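Local coordinates for protein tryptophane-5-halogenase (Microbispora sp. ATCC PTA-5024, PDB 5UAO) that uses FAD to chlorinate a peptide tryptophan at C5, generating the 5-chlorotryptophan of the lanthipeptide NAI-107, at residues A[118-123]-A[171-176]. Sequence-based numbering, arbitrary orientation.
Sequences APFDWG and PFAYHM
The phenyl ring of Phe120 reaches along the backbone of residues 171-173 and meets it obliquely, through the CD2 and CE2 side of the ring. CE2 lies 3.7 Å from CB of Ala173, the methyl group also standing 4.0 Å from CZ, while one atom further back CD2 approaches CA of Phe172 at 4.0 Å. At the base of the side chain, CB of Phe120 rests 3.3 Å from the carbonyl O of Pro171. With CG anti to the carbonyl carbon (chi1 -76°), the phenyl group is carried off its own chain and toward Ala173. The pyrrolidine ring of Pro171 supplies the second apolar patch: its CB lies 4.3 Å from CB of Phe120, and its CD lies 4.2 Å from CA of Asp121.

No hydrogen bond crosses directly between 118-123 and 171-176; the polar link runs through Gln145, near the start of helix 144-151, whose NE2 donates to Pro171 O and whose OE1 accepts a weak bond from Phe120 N, so that the side-chain amide of one residue bridges both segments, while the buried Asp121 carboxylate is satisfied by Thr143 OG1 at OD1 and by the backbone N of Gln145 at OD2.

Within the halogenase fold, strand 116-119 forms one outer edge of the seven-stranded mixed sheet, pairing with 104-108, whereas 173-175 pairs antiparallel with 100-102. Phe120 and Ala173 bond through their backbones to the consecutive residues Leu103 and Lys102, the Ala173 side chain lying about 9 Å from the bound FAD, with helix 144-151 packed against Pro119 and Asp121 and helix 76-85 against Pro171 and Tyr174.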
ATOM      1  N   ALA A 118     -24.122  -7.274   0.813  1.00 22.44           N
ATOM      2  CA  ALA A 118     -22.710  -7.087   0.827  1.00 24.90           C
ATOM      3  C   ALA A 118     -22.106  -7.977   1.904  1.00 24.33           C
ATOM      4  O   ALA A 118     -22.110  -7.613   3.080  1.00 25.86           O
ATOM      5  CB  ALA A 118     -22.418  -5.626   1.149  1.00 26.30           C
ATOM      6  N   PRO A 119     -21.477  -9.060   1.497  1.00 26.81           N
ATOM      7  CA  PRO A 119     -20.954 -10.030   2.420  1.00 27.53           C
ATOM      8  C   PRO A 119     -19.470  -9.825   2.764  1.00 27.58           C
ATOM      9  O   PRO A 119     -18.760  -9.122   2.073  1.00 30.19           O
ATOM     10  CB  PRO A 119     -21.180 -11.340   1.655  1.00 28.31           C
ATOM     11  CG  PRO A 119     -20.807 -10.957   0.275  1.00 32.60           C
ATOM     12  CD  PRO A 119     -21.322  -9.533   0.097  1.00 31.50           C
ATOM     13  N   PHE A 120     -18.983 -10.496   3.804  1.00 29.44           N
ATOM     14  CA  PHE A 120     -17.575 -10.399   4.202  1.00 30.70           C
ATOM     15  C   PHE A 120     -16.642 -11.431   3.500  1.00 34.88           C
ATOM     16  O   PHE A 120     -15.425 -11.351   3.672  1.00 39.59           O
ATOM     17  CB  PHE A 120     -17.444 -10.681   5.700  1.00 29.01           C
ATOM     18  CG  PHE A 120     -17.872  -9.551   6.601  1.00 26.35           C
ATOM     19  CD1 PHE A 120     -17.237  -8.288   6.531  1.00 29.25           C
ATOM     20  CD2 PHE A 120     -18.836  -9.764   7.580  1.00 27.78           C
ATOM     21  CE1 PHE A 120     -17.649  -7.243   7.377  1.00 31.82           C
ATOM     22  CE2 PHE A 120     -19.198  -8.756   8.477  1.00 28.22           C
ATOM     23  CZ  PHE A 120     -18.623  -7.489   8.374  1.00 27.31           C
ATOM     24  N   ASP A 121     -17.199 -12.405   2.779  1.00 36.65           N
ATOM     25  CA  ASP A 121     -16.447 -13.640   2.395  1.00 39.51           C
ATOM     26  C   ASP A 121     -15.898 -13.755   0.973  1.00 47.19           C
ATOM     27  O   ASP A 121     -15.596 -14.873   0.469  1.00 51.82           O
ATOM     28  CB  ASP A 121     -17.327 -14.841   2.577  1.00 40.73           C
ATOM     29  CG  ASP A 121     -18.464 -14.882   1.574  1.00 38.24           C
ATOM     30  OD1 ASP A 121     -18.842 -13.821   1.016  1.00 33.94           O
ATOM     31  OD2 ASP A 121     -18.992 -15.992   1.375  1.00 37.68           O
ATOM     32  N   TRP A 122     -15.789 -12.637   0.304  1.00 42.95           N
ATOM     33  CA  TRP A 122     -14.942 -12.600  -0.866  1.00 49.69           C
ATOM     34  C   TRP A 122     -13.668 -13.411  -0.713  1.00 51.67           C
ATOM     35  O   TRP A 122     -12.972 -13.276   0.299  1.00 52.28           O
ATOM     36  CB  TRP A 122     -14.525 -11.191  -1.043  1.00 55.14           C
ATOM     37  CG  TRP A 122     -15.240 -10.650  -2.050  1.00 64.66           C
ATOM     38  CD1 TRP A 122     -16.474 -10.083  -1.986  1.00 67.42           C
ATOM     39  CD2 TRP A 122     -14.822 -10.631  -3.402  1.00 71.50           C
ATOM     40  NE1 TRP A 122     -16.835  -9.661  -3.244  1.00 80.84           N
ATOM     41  CE2 TRP A 122     -15.829  -9.979  -4.131  1.00 77.94           C
ATOM     42  CE3 TRP A 122     -13.665 -11.074  -4.063  1.00 68.57           C
ATOM     43  CZ2 TRP A 122     -15.727  -9.762  -5.515  1.00 84.33           C
ATOM     44  CZ3 TRP A 122     -13.552 -10.860  -5.414  1.00 79.53           C
ATOM     45  CH2 TRP A 122     -14.585 -10.208  -6.139  1.00 83.59           C
ATOM     46  N   GLY A 123     -13.343 -14.241  -1.698  1.00 49.78           N
ATOM     47  CA  GLY A 123     -12.231 -15.164  -1.485  1.00 54.41           C
ATOM     48  C   GLY A 123     -12.718 -16.580  -1.281  1.00 55.66           C
ATOM     49  O   GLY A 123     -13.174 -17.222  -2.271  1.00 46.48           O
ATOM     50  N   PRO A 171     -15.247 -15.417   6.741  1.00 30.56           N
ATOM     51  CA  PRO A 171     -15.124 -14.270   7.678  1.00 28.69           C
ATOM     52  C   PRO A 171     -16.479 -13.669   8.046  1.00 23.56           C
ATOM     53  O   PRO A 171     -17.353 -13.588   7.188  1.00 26.87           O
ATOM     54  CB  PRO A 171     -14.281 -13.297   6.906  1.00 27.34           C
ATOM     55  CG  PRO A 171     -13.393 -14.194   6.105  1.00 32.11           C
ATOM     56  CD  PRO A 171     -14.311 -15.283   5.613  1.00 34.21           C
ATOM     57  N   PHE A 172     -16.661 -13.393   9.327  1.00 25.05           N
ATOM     58  CA  PHE A 172     -17.928 -12.849   9.878  1.00 25.07           C
ATOM     59  C   PHE A 172     -17.586 -11.993  11.079  1.00 25.57           C
ATOM     60  O   PHE A 172     -16.461 -12.047  11.637  1.00 24.79           O
ATOM     61  CB  PHE A 172     -18.923 -13.990  10.260  1.00 26.14           C
ATOM     62  CG  PHE A 172     -18.470 -14.763  11.516  1.00 27.26           C
ATOM     63  CD1 PHE A 172     -17.547 -15.816  11.417  1.00 31.37           C
ATOM     64  CD2 PHE A 172     -18.884 -14.354  12.773  1.00 28.16           C
ATOM     65  CE1 PHE A 172     -17.072 -16.448  12.562  1.00 29.43           C
ATOM     66  CE2 PHE A 172     -18.450 -15.000  13.934  1.00 30.62           C
ATOM     67  CZ  PHE A 172     -17.538 -16.064  13.819  1.00 30.29           C
ATOM     68  N   ALA A 173     -18.576 -11.233  11.553  1.00 26.33           N
ATOM     69  CA  ALA A 173     -18.370 -10.282  12.633  1.00 24.61           C
ATOM     70  C   ALA A 173     -19.481 -10.422  13.645  1.00 26.57           C
ATOM     71  O   ALA A 173     -20.338 -11.324  13.547  1.00 26.85           O
ATOM     72  CB  ALA A 173     -18.322  -8.882  12.089  1.00 24.55           C
ATOM     73  N   TYR A 174     -19.377  -9.621  14.697  1.00 26.65           N
ATOM     74  CA  TYR A 174     -20.349  -9.652  15.748  1.00 26.57           C
ATOM     75  C   TYR A 174     -21.263  -8.438  15.698  1.00 25.26           C
ATOM     76  O   TYR A 174     -20.858  -7.299  15.356  1.00 29.07           O
ATOM     77  CB  TYR A 174     -19.679  -9.618  17.101  1.00 27.00           C
ATOM     78  CG  TYR A 174     -18.798 -10.825  17.468  1.00 27.64           C
ATOM     79  CD1 TYR A 174     -19.221 -12.124  17.241  1.00 26.01           C
ATOM     80  CD2 TYR A 174     -17.592 -10.639  18.149  1.00 29.80           C
ATOM     81  CE1 TYR A 174     -18.423 -13.201  17.592  1.00 28.99           C
ATOM     82  CE2 TYR A 174     -16.805 -11.733  18.564  1.00 28.93           C
ATOM     83  CZ  TYR A 174     -17.232 -13.012  18.261  1.00 27.87           C
ATOM     84  OH  TYR A 174     -16.463 -14.108  18.669  1.00 28.10           O
ATOM     85  N   HIS A 175     -22.459  -8.655  16.187  1.00 23.73           N
ATOM     86  CA  HIS A 175     -23.283  -7.557  16.742  1.00 24.07           C
ATOM     87  C   HIS A 175     -23.311  -7.738  18.268  1.00 25.12           C
ATOM     88  O   HIS A 175     -23.507  -8.879  18.792  1.00 24.85           O
ATOM     89  CB  HIS A 175     -24.726  -7.617  16.249  1.00 22.27           C
ATOM     90  CG  HIS A 175     -24.920  -7.596  14.775  1.00 23.64           C
ATOM     91  ND1 HIS A 175     -25.558  -8.623  14.107  1.00 28.46           N
ATOM     92  CD2 HIS A 175     -24.700  -6.639  13.841  1.00 25.31           C
ATOM     93  CE1 HIS A 175     -25.636  -8.335  12.820  1.00 23.67           C
ATOM     94  NE2 HIS A 175     -25.153  -7.122  12.643  1.00 24.32           N
ATOM     95  N   MET A 176     -23.095  -6.640  18.989  1.00 25.82           N
ATOM     96  CA  MET A 176     -22.894  -6.650  20.457  1.00 27.07           C
ATOM     97  C   MET A 176     -23.687  -5.519  21.124  1.00 30.21           C
ATOM     98  O   MET A 176     -23.487  -4.325  20.818  1.00 28.63           O
ATOM     99  CB  MET A 176     -21.414  -6.494  20.813  1.00 30.76           C
ATOM    100  CG  MET A 176     -20.511  -7.522  20.165  1.00 29.47           C
ATOM    101  SD  MET A 176     -18.771  -7.082  20.265  1.00 33.51           S
ATOM    102  CE  MET A 176     -18.734  -5.653  19.203  1.00 33.91           C
TER